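Local coordinates for protein 3-Hydroxyacyl-CoA dehydrogenase (Ralstonia eutropha H16, PDB 4PZC) that catalyses the NAD-dependent interconversion of (S)-3-hydroxyacyl-CoA and 3-oxoacyl-CoA, acting as an (S)-3-hydroxybutyryl-CoA dehydrogenase, at residues 3-8 with 28-33; 78-83 with 102-107; 121-126 with 152-157; 132-137 with 158-163. One frame throughout, in Å; residues are numbered along the deposited sequence.

Interaction 1: 3-8 with 28-33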
loop_
_atom_site.group_PDB
_atom_site.type_symbol
_atom_site.label_atom_id
_atom_site.label_comp_id
_atom_site.label_asym_id
_atom_site.label_seq_id
_atom_site.Cartn_x
_atom_site.Cartn_y
_atom_site.Cartn_z
ATOM N N ILE A 3 -25.406 18.193 19.178
ATOM C CA ILE A 3 -24.870 17.007 19.863
ATOM C C ILE A 3 -23.779 17.432 20.844
ATOM O O ILE A 3 -22.693 17.815 20.421
ATOM C CB ILE A 3 -24.239 15.983 18.887
ATOM C CG1 ILE A 3 -25.297 15.346 17.986
ATOM C CG2 ILE A 3 -23.515 14.881 19.657
ATOM C CD1 ILE A 3 -24.720 14.428 16.929
ATOM N N ARG A 4 -24.067 17.377 22.141
ATOM C CA ARG A 4 -23.033 17.580 23.169
ATOM C C ARG A 4 -22.846 16.361 24.105
ATOM O O ARG A 4 -21.895 16.322 24.903
ATOM C CB ARG A 4 -23.304 18.881 23.956
ATOM C CG ARG A 4 -22.603 20.120 23.375
ATOM C CD ARG A 4 -22.954 21.450 24.064
ATOM N NE ARG A 4 -23.491 21.316 25.427
ATOM C CZ ARG A 4 -22.773 21.161 26.544
ATOM N NH1 ARG A 4 -21.445 21.109 26.516
ATOM N NH2 ARG A 4 -23.394 21.051 27.710
ATOM N N THR A 5 -23.716 15.358 23.972
ATOM C CA THR A 5 -23.646 14.152 24.788
ATOM C C THR A 5 -23.740 12.868 23.962
ATOM O O THR A 5 -24.787 12.584 23.377
ATOM C CB THR A 5 -24.774 14.124 25.820
ATOM O OG1 THR A 5 -24.756 15.347 26.554
ATOM C CG2 THR A 5 -24.585 12.949 26.792
ATOM N N VAL A 6 -22.655 12.085 23.978
ATOM C CA VAL A 6 -22.495 10.865 23.169
ATOM C C VAL A 6 -22.539 9.571 23.985
ATOM O O VAL A 6 -21.646 9.299 24.808
ATOM C CB VAL A 6 -21.143 10.876 22.426
ATOM C CG1 VAL A 6 -20.803 9.506 21.843
ATOM C CG2 VAL A 6 -21.158 11.938 21.341
ATOM N N GLY A 7 -23.563 8.762 23.716
ATOM C CA GLY A 7 -23.617 7.393 24.216
ATOM C C GLY A 7 -22.510 6.521 23.628
ATOM O O GLY A 7 -22.143 6.668 22.458
ATOM N N ILE A 8 -21.956 5.637 24.460
ATOM C CA ILE A 8 -21.050 4.584 24.006
ATOM C C ILE A 8 -21.420 3.275 24.679
ATOM O O ILE A 8 -21.440 3.211 25.906
ATOM C CB ILE A 8 -19.593 4.893 24.364
ATOM C CG1 ILE A 8 -19.154 6.161 23.641
ATOM C CG2 ILE A 8 -18.689 3.718 23.990
ATOM C CD1 ILE A 8 -17.700 6.523 23.841
ATOM N N ASN A 28 -19.534 15.327 26.269
ATOM C CA ASN A 28 -20.086 14.545 27.374
ATOM C C ASN A 28 -20.324 13.131 26.928
ATOM O O ASN A 28 -21.016 12.912 25.937
ATOM C CB ASN A 28 -21.404 15.141 27.851
ATOM C CG ASN A 28 -21.309 16.629 28.079
ATOM O OD1 ASN A 28 -21.990 17.414 27.407
ATOM N ND2 ASN A 28 -20.429 17.035 29.007
ATOM N N VAL A 29 -19.749 12.177 27.653
ATOM C CA VAL A 29 -19.810 10.775 27.257
ATOM C C VAL A 29 -20.461 9.907 28.321
ATOM O O VAL A 29 -19.963 9.820 29.440
ATOM C CB VAL A 29 -18.401 10.199 26.998
ATOM C CG1 VAL A 29 -18.489 8.728 26.608
ATOM C CG2 VAL A 29 -17.680 10.983 25.918
ATOM N N VAL A 30 -21.561 9.257 27.960
ATOM C CA VAL A 30 -22.141 8.184 28.775
ATOM C C VAL A 30 -21.582 6.840 28.271
ATOM O O VAL A 30 -21.946 6.392 27.177
ATOM C CB VAL A 30 -23.693 8.195 28.692
ATOM C CG1 VAL A 30 -24.305 7.017 29.439
ATOM C CG2 VAL A 30 -24.257 9.500 29.231
ATOM N N MET A 31 -20.699 6.204 29.044
ATOM C CA MET A 31 -20.022 4.982 28.575
ATOM C C MET A 31 -20.455 3.743 29.340
ATOM O O MET A 31 -19.986 3.504 30.449
ATOM C CB MET A 31 -18.501 5.125 28.672
ATOM C CG MET A 31 -17.748 4.097 27.841
ATOM S SD MET A 31 -16.305 3.367 28.637
ATOM C CE MET A 31 -15.217 4.773 28.772
ATOM N N VAL A 32 -21.314 2.936 28.722
ATOM C CA VAL A 32 -21.924 1.786 29.389
ATOM C C VAL A 32 -21.100 0.517 29.142
ATOM O O VAL A 32 -20.318 0.466 28.209
ATOM C CB VAL A 32 -23.383 1.596 28.920
ATOM C CG1 VAL A 32 -24.122 0.621 29.832
ATOM C CG2 VAL A 32 -24.119 2.927 28.895
ATOM N N ASP A 33 -21.249 -0.487 29.999
ATOM C CA ASP A 33 -20.654 -1.831 29.794
ATOM C C ASP A 33 -21.166 -2.742 30.919
ATOM O O ASP A 33 -21.604 -2.247 31.961
ATOM C CB ASP A 33 -19.107 -1.792 29.765
ATOM C CG ASP A 33 -18.477 -3.031 29.091
ATOM O OD1 ASP A 33 -18.962 -4.151 29.292
ATOM O OD2 ASP A 33 -17.468 -2.895 28.377
#
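I8 lays its side chain across two residues of the neighbouring strand at once. Its CD1 reaches V29 CG1 at 3.6 Å, while its other branch, CG2, lies 4.0 Å from M31 CG; both pairs meet at a slant rather than end to end. The split follows from the first torsion of I8 (chi1 -63°), which sets CG1 beside the backbone N and leaves CG2 beside the carbonyl carbon. V6, V29, I8 and M31 share this face of the sheet, although the far end of M31 bends away from segment 3-8. On the other face, T5 CG2 comes within 4.2 Å of V30 CG2, and T5 OG1 packs 3.6 Å from N28 CB.

Between the two faces the strands run parallel, their directions 19° apart, in the register T5-N28, V6-V29, G7-V30 and I8-M31. Five backbone bonds support this assignment. V6 N to N28 O, at 2.7 Å, and V32 N to I8 O, at 2.8 Å, both come nearly along the C=O axis. V30 N to V6 O is longer, 3.2 Å, and its donor stands 44° out of the carbonyl plane. These strands belong to the first beta-alpha-beta unit of the Rossmann fold, and D33, which binds NAD(+) in this protein, follows the second strand.

Helix 13-23 packs on the I8 face, where I18, A19 and C22 meet I8, V29 and M31; strand 85-88 flanks segment 3-8, strand 71-72 borders 28-33, and the loop residues D79 and T83 lie against V30.

Interaction 2: 78-83 with 102-107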
loop_
_atom_site.group_PDB
_atom_site.type_symbol
_atom_site.label_atom_id
_atom_site.label_comp_id
_atom_site.label_asym_id
_atom_site.label_seq_id
_atom_site.Cartn_x
_atom_site.Cartn_y
_atom_site.Cartn_z
ATOM N N ASP A 78 -30.295 2.736 30.615
ATOM C CA ASP A 78 -31.218 3.873 30.648
ATOM C C ASP A 78 -30.473 5.216 30.627
ATOM O O ASP A 78 -31.051 6.229 30.232
ATOM C CB ASP A 78 -32.160 3.785 31.861
ATOM C CG ASP A 78 -33.328 2.824 31.629
ATOM O OD1 ASP A 78 -34.335 3.267 31.026
ATOM O OD2 ASP A 78 -33.244 1.641 32.054
ATOM N N ASP A 79 -29.192 5.228 31.004
ATOM C CA ASP A 79 -28.401 6.475 30.995
ATOM C C ASP A 79 -28.250 7.037 29.575
ATOM O O ASP A 79 -27.975 8.217 29.372
ATOM C CB ASP A 79 -27.039 6.257 31.682
ATOM C CG ASP A 79 -27.177 6.015 33.202
ATOM O OD1 ASP A 79 -28.318 5.898 33.687
ATOM O OD2 ASP A 79 -26.163 5.934 33.925
ATOM N N LEU A 80 -28.502 6.174 28.601
ATOM C CA LEU A 80 -28.489 6.545 27.193
ATOM C C LEU A 80 -29.698 7.390 26.763
ATOM O O LEU A 80 -29.759 7.826 25.611
ATOM C CB LEU A 80 -28.382 5.275 26.333
ATOM C CG LEU A 80 -27.173 4.389 26.688
ATOM C CD1 LEU A 80 -27.093 3.142 25.818
ATOM C CD2 LEU A 80 -25.881 5.191 26.604
ATOM N N LYS A 81 -30.655 7.611 27.665
ATOM C CA LYS A 81 -31.683 8.628 27.438
ATOM C C LYS A 81 -31.058 10.036 27.525
ATOM O O LYS A 81 -31.479 10.951 26.818
ATOM C CB LYS A 81 -32.840 8.511 28.439
ATOM C CG LYS A 81 -33.765 7.306 28.264
ATOM C CD LYS A 81 -35.041 7.436 29.114
ATOM C CE LYS A 81 -35.765 6.112 29.330
ATOM N NZ LYS A 81 -36.764 5.856 28.258
ATOM N N ALA A 82 -30.040 10.210 28.367
ATOM C CA ALA A 82 -29.370 11.520 28.498
ATOM C C ALA A 82 -28.489 11.895 27.291
ATOM O O ALA A 82 -27.747 12.874 27.358
ATOM C CB ALA A 82 -28.528 11.549 29.768
ATOM N N THR A 83 -28.581 11.145 26.190
ATOM C CA THR A 83 -27.577 11.190 25.141
ATOM C C THR A 83 -28.171 11.625 23.819
ATOM O O THR A 83 -29.323 11.316 23.526
ATOM C CB THR A 83 -26.945 9.803 24.955
ATOM O OG1 THR A 83 -27.963 8.847 24.650
ATOM C CG2 THR A 83 -26.234 9.371 26.227
ATOM N N LYS A 102 -31.115 -3.318 19.316
ATOM C CA LYS A 102 -32.515 -3.362 19.706
ATOM C C LYS A 102 -32.675 -2.763 21.114
ATOM O O LYS A 102 -33.487 -1.870 21.336
ATOM C CB LYS A 102 -33.003 -4.801 19.715
ATOM C CG LYS A 102 -33.099 -5.447 18.353
ATOM C CD LYS A 102 -34.469 -5.202 17.761
ATOM C CE LYS A 102 -34.687 -6.054 16.529
ATOM N NZ LYS A 102 -34.589 -7.513 16.822
ATOM N N GLN A 103 -31.881 -3.263 22.057
ATOM C CA GLN A 103 -31.872 -2.750 23.422
ATOM C C GLN A 103 -31.682 -1.240 23.378
ATOM O O GLN A 103 -32.534 -0.495 23.859
ATOM C CB GLN A 103 -30.757 -3.417 24.232
ATOM C CG GLN A 103 -30.784 -3.196 25.740
ATOM C CD GLN A 103 -29.431 -3.522 26.377
ATOM O OE1 GLN A 103 -28.967 -4.659 26.300
ATOM N NE2 GLN A 103 -28.779 -2.516 26.978
ATOM N N ILE A 104 -30.593 -0.786 22.771
ATOM C CA ILE A 104 -30.368 0.646 22.622
ATOM C C ILE A 104 -31.576 1.360 22.004
ATOM O O ILE A 104 -32.022 2.390 22.517
ATOM C CB ILE A 104 -29.155 0.940 21.731
ATOM C CG1 ILE A 104 -27.859 0.445 22.385
ATOM C CG2 ILE A 104 -29.053 2.437 21.443
ATOM C CD1 ILE A 104 -26.726 0.251 21.389
ATOM N N ASP A 105 -32.077 0.820 20.887
ATOM C CA ASP A 105 -33.247 1.365 20.189
ATOM C C ASP A 105 -34.435 1.460 21.149
ATOM O O ASP A 105 -35.189 2.431 21.122
ATOM C CB ASP A 105 -33.585 0.477 18.990
ATOM C CG ASP A 105 -34.641 1.072 18.079
ATOM O OD1 ASP A 105 -34.650 2.299 17.889
ATOM O OD2 ASP A 105 -35.439 0.298 17.499
ATOM N N GLY A 106 -34.575 0.441 22.003
ATOM C CA GLY A 106 -35.526 0.433 23.136
ATOM C C GLY A 106 -35.476 1.636 24.077
ATOM O O GLY A 106 -36.507 2.174 24.437
ATOM N N ILE A 107 -34.286 2.076 24.461
ATOM C CA ILE A 107 -34.158 3.189 25.401
ATOM C C ILE A 107 -34.367 4.557 24.719
ATOM O O ILE A 107 -35.316 5.261 25.030
ATOM C CB ILE A 107 -32.806 3.136 26.169
ATOM C CG1 ILE A 107 -32.811 2.033 27.238
ATOM C CG2 ILE A 107 -32.528 4.450 26.876
ATOM C CD1 ILE A 107 -33.024 0.632 26.716
#
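The first torsion of I107, chi1 -74°, places CG1 beside the backbone N and CG2 beside the carbonyl carbon, and that second branch does most of the touching. K81 is set by a similar angle (chi1 -71°), with CG beside its own backbone N, where it meets I107 CG2 at 3.4 Å. The two side chains cross at about a right angle, so the lysine chain passes over the methyl branch instead of running alongside it. Further out, K81 NZ lies 3.6 Å from I107 O.

I107 CG2 also faces the backbone of segment 78-83: D78 CA is 4.0 Å away and the carbonyl carbon L80 C 4.1 Å. The other branch, I107 CG1, lies 4.2 Å from D78 CA, so both branches bear on the same turn. I107 accordingly buries more surface across this contact than any other residue of the two segments, and no hydrogen bond joins them.

Both segments belong to the NAD-binding Rossmann domain: 78-83 is part of the loop leading into strand 85-88, and I107 lies at the C-terminal end of helix 94-107, the helix that follows that strand. The contact therefore joins the entry to the strand with the last turn of the helix after it.

L80 points toward the helix and makes the deeper part of the contact. Its CB is 4.3 Å from I107 CG2 and its CD1 4.4 Å from I104 CG1, both loose apolar contacts. On the sheet, V9 and V86 pack against both L80 and I104, while V30 and V32 touch L80.

Interaction 3: 121-126 with 152-157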
loop_
_atom_site.group_PDB
_atom_site.type_symbol
_atom_site.label_atom_id
_atom_site.label_comp_id
_atom_site.label_asym_id
_atom_site.label_seq_id
_atom_site.Cartn_x
_atom_site.Cartn_y
_atom_site.Cartn_z
ATOM N N ILE A 121 -19.376 -5.880 9.254
ATOM C CA ILE A 121 -20.810 -6.179 9.295
ATOM C C ILE A 121 -21.671 -5.202 8.459
ATOM O O ILE A 121 -21.476 -3.970 8.491
ATOM C CB ILE A 121 -21.332 -6.223 10.747
ATOM C CG1 ILE A 121 -20.476 -7.156 11.649
ATOM C CG2 ILE A 121 -22.794 -6.661 10.768
ATOM C CD1 ILE A 121 -20.748 -8.649 11.516
ATOM N N SER A 122 -22.637 -5.755 7.718
ATOM C CA SER A 122 -23.488 -4.940 6.850
ATOM C C SER A 122 -24.322 -3.920 7.630
ATOM O O SER A 122 -25.309 -4.263 8.311
ATOM C CB SER A 122 -24.422 -5.791 5.993
ATOM O OG SER A 122 -25.206 -4.945 5.161
ATOM N N ILE A 123 -23.909 -2.664 7.501
ATOM C CA ILE A 123 -24.626 -1.539 8.083
ATOM C C ILE A 123 -26.091 -1.597 7.717
ATOM O O ILE A 123 -26.941 -1.384 8.574
ATOM C CB ILE A 123 -24.017 -0.183 7.604
ATOM C CG1 ILE A 123 -22.528 -0.062 8.062
ATOM C CG2 ILE A 123 -24.865 1.019 8.041
ATOM C CD1 ILE A 123 -22.234 -0.454 9.508
ATOM N N THR A 124 -26.385 -1.884 6.456
ATOM C CA THR A 124 -27.765 -1.982 6.002
ATOM C C THR A 124 -28.528 -3.099 6.645
ATOM O O THR A 124 -29.696 -2.942 6.972
ATOM C CB THR A 124 -27.819 -2.151 4.492
ATOM O OG1 THR A 124 -27.426 -0.913 3.914
ATOM C CG2 THR A 124 -29.220 -2.512 3.991
ATOM N N LYS A 125 -27.881 -4.232 6.855
ATOM C CA LYS A 125 -28.528 -5.330 7.588
ATOM C C LYS A 125 -28.779 -4.930 9.049
ATOM O O LYS A 125 -29.847 -5.242 9.601
ATOM C CB LYS A 125 -27.709 -6.617 7.499
ATOM C CG LYS A 125 -28.552 -7.871 7.620
ATOM C CD LYS A 125 -27.788 -9.085 7.101
ATOM C CE LYS A 125 -28.548 -9.803 5.984
ATOM N NZ LYS A 125 -27.661 -10.743 5.245
ATOM N N LEU A 126 -27.829 -4.215 9.657
ATOM C CA LEU A 126 -28.020 -3.750 11.028
ATOM C C LEU A 126 -29.093 -2.684 11.147
ATOM O O LEU A 126 -30.118 -2.915 11.784
ATOM C CB LEU A 126 -26.722 -3.245 11.622
ATOM C CG LEU A 126 -25.743 -4.381 11.869
ATOM C CD1 LEU A 126 -24.380 -3.846 12.284
ATOM C CD2 LEU A 126 -26.330 -5.341 12.901
ATOM N N GLU A 152 -14.313 5.756 8.855
ATOM C CA GLU A 152 -15.129 5.486 7.717
ATOM C C GLU A 152 -16.541 5.688 8.199
ATOM O O GLU A 152 -16.927 5.149 9.225
ATOM C CB GLU A 152 -14.909 4.074 7.178
ATOM C CG GLU A 152 -13.459 3.784 6.817
ATOM C CD GLU A 152 -13.263 2.451 6.109
ATOM O OE1 GLU A 152 -13.452 1.364 6.714
ATOM O OE2 GLU A 152 -12.881 2.497 4.927
ATOM N N LEU A 153 -17.294 6.502 7.465
ATOM C CA LEU A 153 -18.690 6.764 7.756
ATOM C C LEU A 153 -19.423 5.970 6.741
ATOM O O LEU A 153 -19.256 6.192 5.556
ATOM C CB LEU A 153 -19.016 8.237 7.575
ATOM C CG LEU A 153 -18.234 9.212 8.460
ATOM C CD1 LEU A 153 -18.647 10.651 8.140
ATOM C CD2 LEU A 153 -18.434 8.888 9.942
ATOM N N ILE A 154 -20.206 5.011 7.194
ATOM C CA ILE A 154 -20.762 4.055 6.282
ATOM C C ILE A 154 -22.278 4.125 6.297
ATOM O O ILE A 154 -22.940 3.863 7.310
ATOM C CB ILE A 154 -20.310 2.647 6.586
ATOM C CG1 ILE A 154 -18.793 2.608 6.773
ATOM C CG2 ILE A 154 -20.756 1.741 5.453
ATOM C CD1 ILE A 154 -18.317 2.297 8.185
ATOM N N ARG A 155 -22.824 4.501 5.156
ATOM C CA ARG A 155 -24.230 4.703 5.071
ATOM C C ARG A 155 -24.815 3.387 4.740
ATOM O O ARG A 155 -24.432 2.749 3.759
ATOM C CB ARG A 155 -24.556 5.723 3.997
ATOM C CG ARG A 155 -24.212 7.111 4.459
ATOM C CD ARG A 155 -24.559 8.196 3.456
ATOM N NE ARG A 155 -26.002 8.381 3.265
ATOM C CZ ARG A 155 -26.566 9.541 2.938
ATOM N NH1 ARG A 155 -25.824 10.646 2.806
ATOM N NH2 ARG A 155 -27.881 9.613 2.768
ATOM N N GLY A 156 -25.738 2.959 5.577
ATOM C CA GLY A 156 -26.683 1.961 5.155
ATOM C C GLY A 156 -27.461 2.562 3.995
ATOM O O GLY A 156 -27.500 3.777 3.783
ATOM N N LEU A 157 -28.083 1.683 3.241
ATOM C CA LEU A 157 -29.066 2.051 2.240
ATOM C C LEU A 157 -30.165 2.976 2.812
ATOM O O LEU A 157 -30.842 3.663 2.055
ATOM C CB LEU A 157 -29.680 0.747 1.712
ATOM C CG LEU A 157 -30.398 0.731 0.377
ATOM C CD1 LEU A 157 -29.475 1.248 -0.714
ATOM C CD2 LEU A 157 -30.881 -0.675 0.046
#
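T124, in the first turn of helix 123-127, brings its CA within 4.2 Å of G156 CA, where the chain leaves strand 150-155. T124 OG1 accepts a hydrogen bond from L157 N at 2.8 Å, with an N-H...O angle of 169°. This oxygen stands beside the T124 backbone N (chi1 -71°), and G156 CA approaches it to 3.2 Å. The other branch, T124 CG2, lies 4.0 Å from L157 CB, an oblique meeting of the two side chains.

One residue earlier, I123 points toward the strand and divides its contact between two branches. CG1 meets I154 CG2 at 3.6 Å, the side chains crossing at about a right angle, while CG2 sits 3.3 Å from G156 N and 3.5 Å from I154 O. In the NAD-binding domain this packing joins the short helix after strand 113-117 to strand 150-155, which runs antiparallel to its neighbour 136-141. S122 is the N-cap of that helix: its OG accepts from K125 N at 3.2 Å, and it has a further partner in N183 ND2.

I154 also touches H140, predicted to be important for catalytic activity, and F136 packs against I123. R155 points away from the helix and forms a salt bridge with D161.

Interaction 4: 132-137 with 158-163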
loop_
_atom_site.group_PDB
_atom_site.type_symbol
_atom_site.label_atom_id
_atom_site.label_comp_id
_atom_site.label_asym_id
_atom_site.label_seq_id
_atom_site.Cartn_x
_atom_site.Cartn_y
_atom_site.Cartn_z
ATOM N N ARG A 132 -35.993 3.048 13.701
ATOM C CA ARG A 132 -35.747 4.121 12.722
ATOM C C ARG A 132 -34.369 3.891 12.075
ATOM O O ARG A 132 -33.327 4.326 12.577
ATOM C CB ARG A 132 -35.841 5.531 13.350
ATOM C CG ARG A 132 -37.224 5.953 13.874
ATOM C CD ARG A 132 -38.154 6.570 12.827
ATOM N NE ARG A 132 -37.561 7.701 12.095
ATOM C CZ ARG A 132 -37.447 8.958 12.543
ATOM N NH1 ARG A 132 -37.874 9.308 13.755
ATOM N NH2 ARG A 132 -36.887 9.885 11.770
ATOM N N ALA A 133 -34.380 3.174 10.954
ATOM C CA ALA A 133 -33.175 2.948 10.160
ATOM C C ALA A 133 -32.504 4.255 9.727
ATOM O O ALA A 133 -31.293 4.375 9.836
ATOM C CB ALA A 133 -33.521 2.109 8.948
ATOM N N ASP A 134 -33.281 5.237 9.266
ATOM C CA ASP A 134 -32.709 6.491 8.776
ATOM C C ASP A 134 -31.850 7.206 9.815
ATOM O O ASP A 134 -30.997 8.042 9.484
ATOM C CB ASP A 134 -33.799 7.434 8.270
ATOM C CG ASP A 134 -34.497 8.185 9.394
ATOM O OD1 ASP A 134 -35.330 7.534 10.066
ATOM O OD2 ASP A 134 -34.226 9.413 9.583
ATOM N N ARG A 135 -32.078 6.875 11.074
ATOM C CA ARG A 135 -31.254 7.394 12.159
ATOM C C ARG A 135 -30.092 6.444 12.495
ATOM O O ARG A 135 -29.401 6.647 13.482
ATOM C CB ARG A 135 -32.127 7.654 13.396
ATOM C CG ARG A 135 -33.138 8.774 13.213
ATOM C CD ARG A 135 -32.476 10.115 13.479
ATOM N NE ARG A 135 -32.767 11.092 12.430
ATOM C CZ ARG A 135 -32.048 12.187 12.192
ATOM N NH1 ARG A 135 -30.979 12.485 12.931
ATOM N NH2 ARG A 135 -32.406 12.991 11.198
ATOM N N PHE A 136 -29.867 5.423 11.669
ATOM C CA PHE A 136 -28.780 4.486 11.904
ATOM C C PHE A 136 -27.670 4.690 10.894
ATOM O O PHE A 136 -27.934 4.802 9.699
ATOM C CB PHE A 136 -29.261 3.041 11.823
ATOM C CG PHE A 136 -28.207 2.053 12.213
ATOM C CD1 PHE A 136 -28.025 1.711 13.528
ATOM C CD2 PHE A 136 -27.366 1.504 11.269
ATOM C CE1 PHE A 136 -27.036 0.822 13.890
ATOM C CE2 PHE A 136 -26.373 0.615 11.624
ATOM C CZ PHE A 136 -26.207 0.274 12.936
ATOM N N ILE A 137 -26.432 4.701 11.375
ATOM C CA ILE A 137 -25.279 4.903 10.513
ATOM C C ILE A 137 -24.138 4.016 11.009
ATOM O O ILE A 137 -24.175 3.558 12.139
ATOM C CB ILE A 137 -24.852 6.374 10.533
ATOM C CG1 ILE A 137 -24.043 6.714 9.283
ATOM C CG2 ILE A 137 -24.043 6.679 11.788
ATOM C CD1 ILE A 137 -23.565 8.149 9.223
ATOM N N GLN A 158 -30.349 2.975 4.139
ATOM C CA GLN A 158 -31.430 3.725 4.803
ATOM C C GLN A 158 -30.984 5.018 5.437
ATOM O O GLN A 158 -31.778 5.938 5.574
ATOM C CB GLN A 158 -32.042 2.915 5.934
ATOM C CG GLN A 158 -32.508 1.537 5.553
ATOM C CD GLN A 158 -31.501 0.501 5.944
ATOM O OE1 GLN A 158 -30.293 0.702 5.759
ATOM N NE2 GLN A 158 -31.977 -0.616 6.493
ATOM N N THR A 159 -29.736 5.072 5.883
ATOM C CA THR A 159 -29.234 6.246 6.571
ATOM C C THR A 159 -29.730 7.484 5.841
ATOM O O THR A 159 -29.685 7.510 4.636
ATOM C CB THR A 159 -27.704 6.220 6.594
ATOM O OG1 THR A 159 -27.273 4.995 7.179
ATOM C CG2 THR A 159 -27.136 7.382 7.397
ATOM N N SER A 160 -30.223 8.488 6.569
ATOM C CA SER A 160 -30.721 9.734 5.961
ATOM C C SER A 160 -29.586 10.665 5.691
ATOM O O SER A 160 -28.525 10.554 6.314
ATOM C CB SER A 160 -31.694 10.457 6.898
ATOM O OG SER A 160 -31.071 10.865 8.107
ATOM N N ASP A 161 -29.820 11.629 4.812
ATOM C CA ASP A 161 -28.827 12.689 4.594
ATOM C C ASP A 161 -28.526 13.440 5.893
ATOM O O ASP A 161 -27.375 13.791 6.193
ATOM C CB ASP A 161 -29.316 13.664 3.527
ATOM C CG ASP A 161 -29.336 13.046 2.157
ATOM O OD1 ASP A 161 -28.401 12.286 1.854
ATOM O OD2 ASP A 161 -30.283 13.312 1.388
ATOM N N THR A 162 -29.586 13.663 6.657
ATOM C CA THR A 162 -29.496 14.383 7.908
ATOM C C THR A 162 -28.631 13.653 8.943
ATOM O O THR A 162 -27.788 14.293 9.603
ATOM C CB THR A 162 -30.902 14.602 8.503
ATOM O OG1 THR A 162 -31.855 14.840 7.447
ATOM C CG2 THR A 162 -30.881 15.755 9.503
ATOM N N THR A 163 -28.864 12.337 9.083
ATOM C CA THR A 163 -28.122 11.493 10.019
ATOM C C THR A 163 -26.685 11.532 9.618
ATOM O O THR A 163 -25.782 11.545 10.459
ATOM C CB THR A 163 -28.518 10.002 9.955
ATOM O OG1 THR A 163 -29.893 9.822 10.308
ATOM C CG2 THR A 163 -27.672 9.193 10.916
#
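As modelled, T163 OG1 lies over the centre of one face of the R135 guanidinium, 3.7 Å above its plane, though this hydroxyl is crowded and its place doubtful. S160 OG lies over the same face, 4.0 Å from R135 NH2, while T162 CG2 sits at the edge, in the plane. R135 CB starts away from segment 158-163, and bends at chi2 and chi3 bring the group back over it.

D134 is bridged by R132 NE at 3.0 Å from OD1, through the syn lone pair, with the oxygen tilted 25° out of the guanidinium plane; its other oxygen, OD2, takes a weak bond from R132 NH2 and a long ion pair from R135 NE.

Across the contact, T159 OG1 donates to F136 O at 2.6 Å, in the carbonyl plane, and S160 N donates to D134 O at 3.0 Å, though that oxygen's place is less sure. Apolar contacts flank these bonds: I137 CG1 meets T159 CG2 at 3.7 Å, and A133 CB meets Q158 CB at 3.5 Å.

S160 occupies the N-cap position of helix 161-173, so the chemistry joins a salt-bridged turn before strand 136-141 to a helix start, whose dipole may favour the nearby carboxylate of D134.

From the N terminus, interaction 1 closes the loop through helix 13-23 and pairs the first two strands of the Rossmann domain. Interaction 2 opens after it has closed and closes the loop through strand 85-88, tying its entry to the end of helix 94-107; the two touch through V32 and L80, and through V30 with D79 and T83. Interactions 3 and 4 cross, closing overlapping loops through strands 136-141 and 150-155: segment 132-137 falls between the halves of interaction 3, and 158-163 follows directly on 152-157. They meet through the R155-D161 salt bridge, joining helices 123-127 and 161-173 to those strands. Interactions 1, 3 and 4 reach one mixed sheet.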